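Local coordinates for protein coatomer subunit delta (Saccharomyces cerevisiae, PDB 5FJZ) that is a subunit of the coatomer coat of Golgi vesicles, probably serving retrograde Golgi-to-ER transport, and binds a tryptophan-motif peptide of Dsl1 through this mu-homology domain, at residues A[133-138]-A[208-213]; A[157-162]-A[215-220]; A[23-28]-A[265-270]; A[173-178]-A[202-207]; A[150-155]-A[222-227]. One frame throughout, in Å; residues are numbered along the deposited sequence.

From the N terminus, residues 23-28 open the widest loop, closed only at the C terminus by 265-270: contact 3 sets the two strands side by side in the large mixed sheet and encloses all the others. Residues 133-138 open contact 1, closed at 208-213 in the four-stranded antiparallel sheet. Contact 5, from 150-155 to 222-227, and contact 2, from 157-162 to 215-220, both cross contact 1, since they start inside its loop and end beyond it; contact 2 is nested in contact 5. Innermost, contact 4 fastens loop 173-178 to strand 202-210. Side chains of contacts 1 and 4 pack against contact 2, joining the two sheets.

Contact 1: residues A[133-138]-A[208-213]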
# COMPACT_ATOMS: atom_id res chain seq x y z
N GLU A 133 -39.73 -9.79 -7.15
CA GLU A 133 -40.99 -9.86 -7.87
C GLU A 133 -41.20 -8.61 -8.74
O GLU A 133 -42.23 -8.47 -9.38
CB GLU A 133 -42.12 -10.03 -6.79
CG GLU A 133 -43.60 -10.10 -7.14
CD GLU A 133 -43.94 -10.73 -8.48
OE1 GLU A 133 -43.02 -11.27 -9.14
OE2 GLU A 133 -45.14 -10.69 -8.88
N SER A 134 -40.23 -7.70 -8.77
CA SER A 134 -40.40 -6.46 -9.54
C SER A 134 -39.17 -6.09 -10.37
O SER A 134 -39.28 -5.79 -11.57
CB SER A 134 -40.70 -5.29 -8.60
OG SER A 134 -39.77 -5.26 -7.52
N GLN A 135 -38.03 -6.02 -9.69
CA GLN A 135 -36.77 -5.65 -10.33
C GLN A 135 -36.12 -6.90 -10.89
O GLN A 135 -36.54 -8.01 -10.54
CB GLN A 135 -35.82 -4.90 -9.33
CG GLN A 135 -36.49 -3.66 -8.71
CD GLN A 135 -35.54 -2.61 -8.08
OE1 GLN A 135 -36.00 -1.70 -7.38
NE2 GLN A 135 -34.26 -2.76 -8.29
N GLN A 136 -35.11 -6.73 -11.75
CA GLN A 136 -34.26 -7.82 -12.24
C GLN A 136 -33.08 -8.05 -11.26
O GLN A 136 -31.91 -7.64 -11.46
CB GLN A 136 -33.80 -7.50 -13.64
CG GLN A 136 -33.06 -8.66 -14.36
CD GLN A 136 -33.80 -10.02 -14.53
OE1 GLN A 136 -33.82 -10.57 -15.65
NE2 GLN A 136 -34.33 -10.61 -13.44
N GLY A 137 -33.41 -8.73 -10.17
CA GLY A 137 -32.50 -8.75 -9.03
C GLY A 137 -33.17 -9.32 -7.82
O GLY A 137 -33.90 -10.30 -7.95
N PHE A 138 -32.84 -8.77 -6.67
CA PHE A 138 -33.02 -9.50 -5.44
C PHE A 138 -33.59 -8.70 -4.28
O PHE A 138 -33.31 -7.54 -4.12
CB PHE A 138 -31.70 -10.16 -5.04
CG PHE A 138 -31.14 -11.13 -6.07
CD1 PHE A 138 -30.40 -10.66 -7.13
CD2 PHE A 138 -31.41 -12.51 -5.99
CE1 PHE A 138 -29.92 -11.51 -8.11
CE2 PHE A 138 -30.90 -13.38 -6.94
CZ PHE A 138 -30.17 -12.87 -8.02
N THR A 208 -34.67 -4.01 -2.22
CA THR A 208 -34.55 -4.67 -3.44
C THR A 208 -33.53 -3.95 -4.33
O THR A 208 -33.59 -2.76 -4.45
CB THR A 208 -35.92 -4.68 -4.17
OG1 THR A 208 -36.90 -5.32 -3.31
CG2 THR A 208 -35.82 -5.49 -5.43
N ILE A 209 -32.65 -4.70 -4.89
CA ILE A 209 -31.54 -4.18 -5.68
C ILE A 209 -31.31 -5.08 -6.85
O ILE A 209 -31.41 -6.30 -6.75
CB ILE A 209 -30.25 -4.02 -4.79
CG1 ILE A 209 -29.16 -3.24 -5.54
CG2 ILE A 209 -29.72 -5.37 -4.34
CD1 ILE A 209 -28.02 -2.77 -4.60
N GLU A 210 -30.97 -4.49 -8.00
CA GLU A 210 -30.59 -5.26 -9.21
C GLU A 210 -29.19 -5.83 -9.12
O GLU A 210 -28.29 -5.12 -8.75
CB GLU A 210 -30.59 -4.37 -10.46
CG GLU A 210 -31.96 -4.03 -11.01
CD GLU A 210 -31.87 -3.31 -12.34
OE1 GLU A 210 -30.75 -2.85 -12.72
OE2 GLU A 210 -32.92 -3.21 -13.02
N ALA A 211 -29.02 -7.10 -9.50
CA ALA A 211 -27.75 -7.72 -9.66
C ALA A 211 -27.90 -8.85 -10.64
O ALA A 211 -28.99 -9.41 -10.78
CB ALA A 211 -27.29 -8.30 -8.30
N PRO A 212 -26.79 -9.26 -11.29
CA PRO A 212 -26.88 -10.31 -12.30
C PRO A 212 -27.04 -11.72 -11.77
O PRO A 212 -27.61 -12.57 -12.46
CB PRO A 212 -25.57 -10.16 -13.09
CG PRO A 212 -24.64 -9.37 -12.24
CD PRO A 212 -25.50 -8.56 -11.32
N TYR A 213 -26.51 -12.00 -10.58
CA TYR A 213 -26.69 -13.30 -9.90
C TYR A 213 -26.42 -13.04 -8.43
O TYR A 213 -25.84 -12.03 -8.08
CB TYR A 213 -25.81 -14.41 -10.46
CG TYR A 213 -24.36 -13.99 -10.60
CD1 TYR A 213 -23.49 -14.18 -9.55
CD2 TYR A 213 -23.88 -13.39 -11.78
CE1 TYR A 213 -22.18 -13.76 -9.61
CE2 TYR A 213 -22.57 -12.99 -11.87
CZ TYR A 213 -21.73 -13.19 -10.78
OH TYR A 213 -20.45 -12.83 -10.84
O HOH W 1 -29.90 -7.72 -13.15
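Phe138 and Ile209 face each other as an antiparallel hydrogen-bonded pair, held by Phe138 N to Ile209 O (2.9 Å) and Ile209 N to Phe138 O (3.0 Å). Their side chains lie on the same face of the four-stranded sheet, where strand 137-146 starts beside the end of strand 202-210. With CG beside the backbone N and anti to the carbonyl carbon (chi1 -59°), the Phe138 ring swings along the partner chain towards Ala211 and Tyr213. Its edge meets a carbonyl there, CE1 standing 3.5 Å from Ala211 O, while CD1 is 4.1 Å from the methyl CB of Ala211. A small residue suits that place because the flat ring comes close to the main chain.

Beside the paired residues the fit rests on a glycine and on side-chain stems. Gly137 has no side chain, which lets its CA come to 3.5 Å from Ile209 O. On the Thr208 side the branched residue divides its tasks: with OG1 beside the backbone N (chi1 -58°), CG2 falls anti to that N and meets the aliphatic stem of Gln135, CG to CG2 3.8 Å, whereas OG1 is hydrogen-bonded to Asp139 and Asn170. Glu210 stretches outward, its CG passing near Gln136 O and its OE1 taking a weak hydrogen bond from Glu165 N.

Where direct pairing stops, water takes over, donating to Gln136 O at 2.6 Å and, weakly, to Ala211 O at 3.0 Å. Two carbonyl oxygens, both acceptors and unable to bond each other, share the water as donor, so the backbones can part while both still accept a bond.

Contact 2: residues A[157-162]-A[215-220]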
# COMPACT_ATOMS: atom_id res chain seq x y z
N PHE A 157 -24.39 0.30 5.15
CA PHE A 157 -24.22 -0.99 4.46
C PHE A 157 -23.93 -0.81 2.97
O PHE A 157 -24.64 -0.02 2.29
CB PHE A 157 -25.52 -1.83 4.64
CG PHE A 157 -25.88 -2.04 6.07
CD1 PHE A 157 -26.62 -1.05 6.76
CD2 PHE A 157 -25.57 -3.20 6.71
CE1 PHE A 157 -26.92 -1.22 8.11
CE2 PHE A 157 -25.85 -3.39 8.04
CZ PHE A 157 -26.57 -2.41 8.72
N THR A 158 -22.91 -1.47 2.48
CA THR A 158 -22.48 -1.32 1.07
C THR A 158 -22.60 -2.67 0.37
O THR A 158 -22.13 -3.67 0.82
CB THR A 158 -21.06 -0.69 0.93
OG1 THR A 158 -21.18 0.58 1.56
CG2 THR A 158 -20.69 -0.55 -0.54
N ILE A 159 -23.27 -2.64 -0.77
CA ILE A 159 -23.46 -3.74 -1.64
C ILE A 159 -22.66 -3.46 -2.89
O ILE A 159 -22.85 -2.40 -3.52
CB ILE A 159 -24.99 -3.91 -2.07
CG1 ILE A 159 -25.89 -3.81 -0.86
CG2 ILE A 159 -25.14 -5.24 -2.79
CD1 ILE A 159 -25.58 -4.83 0.24
N PRO A 160 -21.80 -4.41 -3.33
CA PRO A 160 -20.84 -4.19 -4.47
C PRO A 160 -21.39 -4.33 -5.91
O PRO A 160 -20.80 -4.99 -6.77
CB PRO A 160 -19.78 -5.20 -4.22
CG PRO A 160 -20.53 -6.32 -3.58
CD PRO A 160 -21.52 -5.67 -2.65
N VAL A 161 -22.45 -3.58 -6.17
CA VAL A 161 -23.11 -3.59 -7.45
C VAL A 161 -23.45 -2.17 -7.76
O VAL A 161 -23.47 -1.31 -6.87
CB VAL A 161 -24.35 -4.53 -7.47
CG1 VAL A 161 -23.95 -5.95 -7.30
CG2 VAL A 161 -25.36 -4.14 -6.45
N PHE A 162 -23.67 -1.88 -9.03
CA PHE A 162 -24.03 -0.53 -9.45
C PHE A 162 -25.27 -0.64 -10.35
O PHE A 162 -25.11 -0.81 -11.57
CB PHE A 162 -22.89 0.09 -10.33
CG PHE A 162 -21.61 0.34 -9.58
CD1 PHE A 162 -20.76 -0.71 -9.32
CD2 PHE A 162 -21.35 1.55 -9.04
CE1 PHE A 162 -19.62 -0.52 -8.55
CE2 PHE A 162 -20.24 1.75 -8.25
CZ PHE A 162 -19.36 0.71 -8.02
N ASP A 215 -24.54 -14.24 -6.09
CA ASP A 215 -23.16 -14.16 -5.54
C ASP A 215 -22.52 -12.77 -5.79
O ASP A 215 -21.62 -12.41 -5.07
CB ASP A 215 -22.23 -15.24 -6.04
CG ASP A 215 -22.60 -16.63 -5.57
OD1 ASP A 215 -23.15 -16.80 -4.46
OD2 ASP A 215 -22.33 -17.58 -6.36
N ALA A 216 -23.08 -11.98 -6.70
CA ALA A 216 -22.62 -10.66 -7.02
C ALA A 216 -22.96 -9.65 -5.96
O ALA A 216 -22.39 -8.54 -5.89
CB ALA A 216 -23.26 -10.19 -8.32
N LEU A 217 -23.90 -10.02 -5.09
CA LEU A 217 -24.30 -9.15 -4.03
C LEU A 217 -23.27 -9.17 -2.90
O LEU A 217 -23.42 -8.44 -1.93
CB LEU A 217 -25.67 -9.59 -3.48
CG LEU A 217 -26.91 -9.55 -4.36
CD1 LEU A 217 -28.04 -10.33 -3.64
CD2 LEU A 217 -27.34 -8.14 -4.59
N TYR A 218 -22.27 -10.07 -2.96
CA TYR A 218 -21.33 -10.25 -1.86
C TYR A 218 -19.88 -9.95 -2.30
O TYR A 218 -19.59 -10.06 -3.49
CB TYR A 218 -21.42 -11.69 -1.33
CG TYR A 218 -22.72 -11.98 -0.69
CD1 TYR A 218 -22.97 -11.70 0.62
CD2 TYR A 218 -23.73 -12.62 -1.42
CE1 TYR A 218 -24.23 -11.96 1.19
CE2 TYR A 218 -24.98 -12.84 -0.90
CZ TYR A 218 -25.23 -12.52 0.40
OH TYR A 218 -26.47 -12.80 0.94
N PRO A 219 -18.97 -9.51 -1.40
CA PRO A 219 -19.16 -9.20 0.04
C PRO A 219 -20.01 -7.95 0.32
O PRO A 219 -19.90 -6.91 -0.33
CB PRO A 219 -17.74 -9.10 0.54
CG PRO A 219 -16.90 -8.63 -0.67
CD PRO A 219 -17.62 -9.11 -1.89
N MET A 220 -20.88 -8.03 1.30
CA MET A 220 -21.55 -6.85 1.80
C MET A 220 -20.74 -6.30 2.99
O MET A 220 -20.38 -7.04 3.90
CB MET A 220 -22.97 -7.22 2.30
CG MET A 220 -23.86 -7.82 1.23
SD MET A 220 -25.53 -8.19 1.82
CE MET A 220 -26.23 -8.91 0.33
O HOH W 2 -20.49 -7.43 -7.29
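Ile159 and Met220 run alongside each other in the same direction and form the close-packed half of this contact. The tip of the isoleucine, CD1, is 3.6 Å from Met220 CG and also near its sulfur, since the methionine chain runs extended beyond CG (chi2 -178°). The other isoleucine branch, CG2, lies anti to the backbone N and reaches Leu217, with CG2 to CD2 at 4.1 Å. Branched and flexible apolar chains suit this interior position, where strands 202-210, 137-146 and 123-131 add further cover: Phe207 packs on Ile159, and Val140 on Met220.

Pro160 packs closely onto the opposing backbone. Its CD sits 3.1 Å from Pro219 O and 3.4 Å from Leu217 O, an oxygen buried here without a hydrogen-bonding partner. The proline is the centre of an inverse gamma turn, closed by Val161 N to Ile159 O (2.9 Å), which bends the chain as it leaves strand 155-159. Across from it a 3-10 segment that runs through 215-217, and a cis peptide before Pro219, lead into the neighbouring antiparallel strand 220-229 of the mixed sheet.

Past the turn the fit changes in character. Val161 still brings CG1 to 3.3 Å from Ala216 O, but between the partly exposed Pro160 and Ala216 the main chains are bridged by a water, which donates to Pro160 O (2.5 Å) and to Ala216 O (2.6 Å). Further out, Phe162 lies beyond the contact and packs on an aromatic side chain of the bound peptide, while Asp215 forms salt bridges with Arg29 and with Arg91 of a second subunit.

Contact 3: residues A[23-28]-A[265-270]; sequences INAEFS and DEYLVQ
The Tyr267 ring carries the methyl of Ala25 on one face, a CH-pi contact with CB 3.9 Å from the ring centroid and only 15° off the normal. At its edge, in the ring plane, lies Ile23 O, 3.6 Å from Tyr267 CD2. The Phe27 ring has Leu268 O in plane at its edge, 3.5 Å from CD1; its CE1 also meets Tyr267 CE1 at 3.9 Å. Alanine suits the site between these large neighbours, since its single methyl lets the tyrosine ring stand close beside it with a face turned to CB, while the Tyr267 hydroxyl is hydrogen-bonded to Leu123 O.

The backbones beneath are parallel strands near the two ends of the domain, 23-27 and 267-269, adjoining in the mixed sheet with directions only 4° apart. Bonds alternate in the parallel manner: Ala25 N to Glu266 O, Leu268 N to Ala25 O (2.9 Å), Phe27 N to Leu268 O, and Gln270 N to Phe27 O. Glu266 is also the centre of an inverse gamma turn where the chain enters the strand.

On the face away from the rings, Glu26 lies alongside Leu268, CG tightly against CD2 (3.3 Å). Its extended chain takes the carboxylate onward to Arg110 and Gln70 of a second subunit, by a salt bridge and a hydrogen bond.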
# COMPACT_ATOMS: atom_id res chain seq x y z
N ILE A 23 -12.16 -2.73 14.65
CA ILE A 23 -12.65 -4.09 14.65
C ILE A 23 -12.82 -4.56 13.22
O ILE A 23 -13.53 -3.91 12.45
CB ILE A 23 -13.95 -4.27 15.49
CG1 ILE A 23 -14.47 -5.74 15.49
CG2 ILE A 23 -15.05 -3.30 15.06
CD1 ILE A 23 -13.57 -6.67 16.25
N ASN A 24 -12.24 -5.71 12.93
CA ASN A 24 -12.48 -6.49 11.75
C ASN A 24 -13.32 -7.73 12.14
O ASN A 24 -13.07 -8.38 13.22
CB ASN A 24 -11.20 -7.04 11.10
CG ASN A 24 -10.23 -5.96 10.62
OD1 ASN A 24 -9.04 -6.06 10.86
ND2 ASN A 24 -10.70 -4.95 10.03
N ALA A 25 -14.25 -8.08 11.28
CA ALA A 25 -15.07 -9.26 11.49
C ALA A 25 -15.57 -9.77 10.14
O ALA A 25 -15.95 -8.95 9.24
CB ALA A 25 -16.21 -8.93 12.44
N GLU A 26 -15.64 -11.07 9.95
CA GLU A 26 -16.21 -11.69 8.75
C GLU A 26 -17.25 -12.78 9.06
O GLU A 26 -17.07 -13.60 10.01
CB GLU A 26 -15.08 -12.31 7.91
CG GLU A 26 -15.54 -13.00 6.60
CD GLU A 26 -14.42 -13.35 5.62
OE1 GLU A 26 -13.32 -12.74 5.74
OE2 GLU A 26 -14.64 -14.22 4.74
N PHE A 27 -18.31 -12.77 8.30
CA PHE A 27 -19.52 -13.66 8.52
C PHE A 27 -19.82 -14.38 7.24
O PHE A 27 -19.54 -13.88 6.16
CB PHE A 27 -20.78 -12.86 8.94
CG PHE A 27 -20.60 -12.02 10.11
CD1 PHE A 27 -19.99 -10.79 10.01
CD2 PHE A 27 -21.00 -12.44 11.37
CE1 PHE A 27 -19.82 -9.98 11.10
CE2 PHE A 27 -20.83 -11.64 12.46
CZ PHE A 27 -20.21 -10.42 12.36
N SER A 28 -20.23 -15.67 7.33
CA SER A 28 -20.84 -16.28 6.23
C SER A 28 -22.21 -15.64 5.96
O SER A 28 -22.77 -14.94 6.79
CB SER A 28 -21.01 -17.77 6.49
OG SER A 28 -19.74 -18.42 6.43
N ASP A 265 -13.43 -1.71 10.37
CA ASP A 265 -12.53 -1.67 9.17
C ASP A 265 -13.03 -2.74 8.19
O ASP A 265 -14.00 -2.51 7.46
CB ASP A 265 -11.09 -1.80 9.64
CG ASP A 265 -10.08 -1.72 8.45
OD1 ASP A 265 -10.51 -1.37 7.35
OD2 ASP A 265 -8.93 -2.13 8.61
N GLU A 266 -12.48 -3.93 8.18
CA GLU A 266 -12.92 -4.98 7.27
C GLU A 266 -14.02 -5.83 7.94
O GLU A 266 -13.72 -6.73 8.64
CB GLU A 266 -11.74 -5.85 6.84
CG GLU A 266 -10.70 -5.07 6.01
CD GLU A 266 -9.47 -5.89 5.54
OE1 GLU A 266 -9.30 -7.08 5.92
OE2 GLU A 266 -8.61 -5.30 4.86
N TYR A 267 -15.27 -5.39 7.77
CA TYR A 267 -16.37 -5.81 8.56
C TYR A 267 -17.40 -6.22 7.53
O TYR A 267 -18.12 -5.37 6.96
CB TYR A 267 -16.88 -4.77 9.47
CG TYR A 267 -17.54 -5.28 10.75
CD1 TYR A 267 -18.84 -5.79 10.71
CD2 TYR A 267 -16.94 -5.12 11.99
CE1 TYR A 267 -19.49 -6.17 11.88
CE2 TYR A 267 -17.58 -5.50 13.16
CZ TYR A 267 -18.83 -6.08 13.10
OH TYR A 267 -19.48 -6.49 14.27
N LEU A 268 -17.44 -7.51 7.26
CA LEU A 268 -18.22 -7.98 6.14
C LEU A 268 -18.89 -9.39 6.16
O LEU A 268 -18.50 -10.23 6.86
CB LEU A 268 -17.35 -7.91 4.88
CG LEU A 268 -16.29 -8.89 4.42
CD1 LEU A 268 -15.06 -8.05 4.04
CD2 LEU A 268 -15.87 -9.97 5.34
N VAL A 269 -19.84 -9.55 5.25
CA VAL A 269 -20.50 -10.82 4.98
C VAL A 269 -20.20 -11.27 3.59
O VAL A 269 -20.34 -10.57 2.60
CB VAL A 269 -21.92 -10.97 5.58
CG1 VAL A 269 -22.50 -9.69 6.08
CG2 VAL A 269 -22.86 -11.84 4.75
N GLN A 270 -19.80 -12.51 3.51
CA GLN A 270 -19.22 -13.04 2.32
C GLN A 270 -19.76 -14.44 2.02
O GLN A 270 -20.05 -14.77 0.88
CB GLN A 270 -17.72 -13.10 2.62
CG GLN A 270 -16.80 -13.58 1.56
CD GLN A 270 -15.70 -12.59 1.38
OE1 GLN A 270 -14.86 -12.39 2.26
NE2 GLN A 270 -15.74 -11.89 0.28
OXT GLN A 270 -19.74 -15.26 2.95

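Contact 4: residues A[173-178]-A[202-207]; sequences SSTCSD and AGALAF
Ser174 and Leu205 approach to 4.5 Å between their CA atoms as residues 173-175 run roughly counter to strand 202-210, before the loop departs, and one main-chain bond joins the two segments, Thr175 N to Ala204 O at 2.7 Å. The strand belongs to the four-stranded antiparallel sheet of the mu-homology domain; the loop follows the short strand 168-169, without forming a regular strand itself.

Hydroxyl groups stand in for the missing main-chain partners. With OG beside its backbone N (chi1 -51°), Ser174 turns the oxygen to the strand and accepts Ala206 N at 3.0 Å; the same oxygen is hydrogen-bonded to Asn170 O, which fixes its position from a second direction. Thr175 does likewise one step along, OG1 accepting Ala204 N at 2.8 Å. Such short side chains suit the task, because their oxygen stays close to the main chain.

The strand answers with small residues. Ala206 meets the loop with its methyl, CB 3.6 Å from Ser173 CB, while Leu205 and Phe207 point away from the loop into the packing against Ile192 and strand 155-159. Gly203, which has no side chain, lets its CA come within 3.1 Å of Thr175 OG1.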
# COMPACT_ATOMS: atom_id res chain seq x y z
N SER A 173 -40.26 -4.28 6.14
CA SER A 173 -39.38 -5.28 6.73
C SER A 173 -38.06 -4.68 7.24
O SER A 173 -37.09 -5.39 7.31
CB SER A 173 -39.07 -6.37 5.73
OG SER A 173 -40.19 -6.90 5.18
N SER A 174 -38.02 -3.38 7.48
CA SER A 174 -36.90 -2.70 8.04
C SER A 174 -37.23 -2.11 9.38
O SER A 174 -38.37 -1.63 9.63
CB SER A 174 -36.38 -1.60 7.06
OG SER A 174 -36.16 -2.07 5.77
N THR A 175 -36.22 -2.04 10.23
CA THR A 175 -36.38 -1.41 11.49
C THR A 175 -36.50 0.13 11.40
O THR A 175 -37.31 0.72 12.12
CB THR A 175 -35.21 -1.79 12.39
OG1 THR A 175 -35.14 -3.19 12.47
CG2 THR A 175 -35.34 -1.17 13.80
N CYS A 176 -35.66 0.79 10.62
CA CYS A 176 -35.59 2.28 10.60
C CYS A 176 -36.29 2.70 9.27
O CYS A 176 -35.67 2.60 8.22
CB CYS A 176 -34.10 2.66 10.74
SG CYS A 176 -33.46 4.17 9.99
N SER A 177 -37.61 3.00 9.25
CA SER A 177 -38.22 3.55 7.99
C SER A 177 -37.64 4.92 8.19
O SER A 177 -37.95 5.56 9.21
CB SER A 177 -39.77 3.69 7.85
OG SER A 177 -40.57 2.89 8.71
N ASP A 178 -36.83 5.34 7.23
CA ASP A 178 -35.72 6.26 7.46
C ASP A 178 -34.41 5.94 6.67
O ASP A 178 -33.60 6.84 6.37
CB ASP A 178 -35.32 6.27 8.91
CG ASP A 178 -34.63 7.53 9.29
OD1 ASP A 178 -34.72 8.53 8.55
OD2 ASP A 178 -34.03 7.51 10.38
N ALA A 202 -31.82 -5.78 18.19
CA ALA A 202 -31.80 -6.52 16.98
C ALA A 202 -32.80 -5.91 15.98
O ALA A 202 -33.91 -5.49 16.31
CB ALA A 202 -32.09 -7.94 17.21
N GLY A 203 -32.36 -5.77 14.77
CA GLY A 203 -33.15 -5.13 13.73
C GLY A 203 -32.80 -5.65 12.39
O GLY A 203 -32.02 -6.59 12.24
N ALA A 204 -33.32 -4.97 11.37
CA ALA A 204 -33.17 -5.46 10.00
C ALA A 204 -33.24 -4.34 9.03
O ALA A 204 -34.00 -3.32 9.24
CB ALA A 204 -34.28 -6.46 9.68
N LEU A 205 -32.54 -4.53 7.94
CA LEU A 205 -32.68 -3.65 6.76
C LEU A 205 -33.08 -4.49 5.57
O LEU A 205 -32.36 -5.43 5.18
CB LEU A 205 -31.33 -2.94 6.48
CG LEU A 205 -31.21 -2.13 5.20
CD1 LEU A 205 -32.17 -0.97 5.19
CD2 LEU A 205 -29.79 -1.55 4.97
N ALA A 206 -34.08 -4.02 4.83
CA ALA A 206 -34.58 -4.75 3.73
C ALA A 206 -34.75 -3.88 2.51
O ALA A 206 -35.25 -2.76 2.59
CB ALA A 206 -35.96 -5.42 4.15
N PHE A 207 -34.33 -4.39 1.37
CA PHE A 207 -34.38 -3.65 0.11
C PHE A 207 -34.35 -4.56 -1.05
O PHE A 207 -33.98 -5.74 -0.92
CB PHE A 207 -33.25 -2.58 0.07
CG PHE A 207 -31.92 -3.18 0.26
CD1 PHE A 207 -31.47 -3.56 1.54
CD2 PHE A 207 -31.18 -3.53 -0.78
CE1 PHE A 207 -30.23 -4.18 1.71
CE2 PHE A 207 -29.96 -4.17 -0.62
CZ PHE A 207 -29.47 -4.48 0.64

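Contact 5: residues A[150-155]-A[222-227]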
# COMPACT_ATOMS: atom_id res chain seq x y z
N THR A 150 -24.33 1.41 23.93
CA THR A 150 -24.68 2.73 23.40
C THR A 150 -25.15 2.53 21.98
O THR A 150 -24.94 1.47 21.40
CB THR A 150 -23.50 3.72 23.45
OG1 THR A 150 -22.44 3.23 22.64
CG2 THR A 150 -22.99 3.92 24.89
N GLU A 151 -25.85 3.53 21.47
CA GLU A 151 -26.42 3.47 20.13
C GLU A 151 -25.27 3.59 19.10
O GLU A 151 -24.23 4.21 19.37
CB GLU A 151 -27.47 4.57 19.94
CG GLU A 151 -26.97 6.03 19.96
CD GLU A 151 -27.89 6.97 19.18
OE1 GLU A 151 -29.14 6.76 19.24
OE2 GLU A 151 -27.36 7.87 18.46
N LEU A 152 -25.45 2.95 17.93
CA LEU A 152 -24.62 3.27 16.78
C LEU A 152 -25.44 4.17 15.86
O LEU A 152 -26.61 3.83 15.52
CB LEU A 152 -24.23 2.02 16.03
CG LEU A 152 -23.25 1.08 16.68
CD1 LEU A 152 -23.12 -0.16 15.85
CD2 LEU A 152 -21.90 1.76 16.84
N ALA A 153 -24.87 5.30 15.48
CA ALA A 153 -25.56 6.25 14.61
C ALA A 153 -24.98 6.19 13.22
O ALA A 153 -23.77 5.88 13.07
CB ALA A 153 -25.43 7.65 15.16
N ASP A 154 -25.80 6.41 12.21
CA ASP A 154 -25.32 6.50 10.81
C ASP A 154 -24.47 5.32 10.40
O ASP A 154 -23.34 5.48 9.87
CB ASP A 154 -24.54 7.84 10.61
CG ASP A 154 -25.44 9.08 10.79
OD1 ASP A 154 -26.66 8.98 10.62
OD2 ASP A 154 -24.92 10.16 11.10
N VAL A 155 -25.02 4.13 10.51
CA VAL A 155 -24.40 2.87 10.06
C VAL A 155 -24.69 2.63 8.57
O VAL A 155 -25.81 2.80 8.10
CB VAL A 155 -24.97 1.74 10.87
CG1 VAL A 155 -24.38 0.37 10.49
CG2 VAL A 155 -24.80 2.02 12.35
N VAL A 222 -20.14 -3.43 6.11
CA VAL A 222 -20.76 -2.49 7.04
C VAL A 222 -19.71 -1.49 7.59
O VAL A 222 -18.54 -1.87 7.85
CB VAL A 222 -21.47 -3.19 8.19
CG1 VAL A 222 -20.50 -3.96 9.05
CG2 VAL A 222 -22.16 -2.18 9.08
N SER A 223 -20.16 -0.25 7.76
CA SER A 223 -19.31 0.83 8.23
C SER A 223 -20.00 1.55 9.39
O SER A 223 -21.15 2.02 9.23
CB SER A 223 -19.07 1.80 7.05
OG SER A 223 -18.21 2.88 7.41
N PHE A 224 -19.30 1.64 10.52
CA PHE A 224 -19.75 2.34 11.69
C PHE A 224 -18.59 2.84 12.53
O PHE A 224 -17.44 2.42 12.38
CB PHE A 224 -20.66 1.46 12.55
CG PHE A 224 -19.98 0.17 13.08
CD1 PHE A 224 -19.09 0.20 14.16
CD2 PHE A 224 -20.19 -1.05 12.43
CE1 PHE A 224 -18.52 -0.95 14.65
CE2 PHE A 224 -19.58 -2.21 12.92
CZ PHE A 224 -18.76 -2.14 14.02
N GLN A 225 -18.89 3.83 13.35
CA GLN A 225 -17.88 4.50 14.15
C GLN A 225 -18.61 5.16 15.28
O GLN A 225 -19.54 5.92 15.05
CB GLN A 225 -17.11 5.52 13.28
CG GLN A 225 -15.92 6.26 13.93
CD GLN A 225 -15.10 7.17 13.01
OE1 GLN A 225 -14.33 7.98 13.49
NE2 GLN A 225 -15.27 7.04 11.68
N GLU A 226 -18.12 5.01 16.49
CA GLU A 226 -18.60 5.84 17.61
C GLU A 226 -17.48 6.33 18.51
O GLU A 226 -16.47 5.67 18.62
CB GLU A 226 -19.64 5.03 18.44
CG GLU A 226 -19.05 3.83 19.19
CD GLU A 226 -19.62 3.60 20.59
OE1 GLU A 226 -20.82 3.92 20.79
OE2 GLU A 226 -18.89 3.07 21.48
N SER A 227 -17.65 7.50 19.14
CA SER A 227 -16.66 8.01 20.09
C SER A 227 -17.31 8.76 21.25
O SER A 227 -18.42 9.31 21.11
CB SER A 227 -15.67 8.91 19.40
OG SER A 227 -16.35 9.96 18.76
O HOH W 3 -22.13 6.01 16.20
O HOH W 4 -21.92 4.17 14.05
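Val155 meets two residues of strand 220-229 with its two branches. CG1, anti to the backbone N (chi1 -179°), comes across Val222 and touches its CG2 at 3.7 Å; CG2 runs alongside Phe224, 4.2 Å from CB. The phenylalanine ring then turns a face to Leu152, whose CD1 sits 4.2 Å above the ring plane, offset toward the rim. Branched aliphatic chains suit this buried strip, having methyls to offer in more than one direction.

Towards the exposed end the contact becomes polar. Thr150 and Glu226 meet at about a right angle, the hydroxyl OG1 donating to Glu226 OE1 at 2.6 Å on its syn lone pair. Between these ends the backbones stand too far apart to pair, and two waters bridge them. One accepts from Ala153 N and donates to Gln225 O (2.8 Å); the other donates to Ala153 O (2.7 Å) and accepts from Gln225 N.

The first chain bends between Leu152 and Val155: Asp154 has a positive phi (52°), and it and Val155 both face Ile194, a G1 beta bulge through which the chain passes from the small sheet of strands 152-153 and 196-197 into the large mixed sheet.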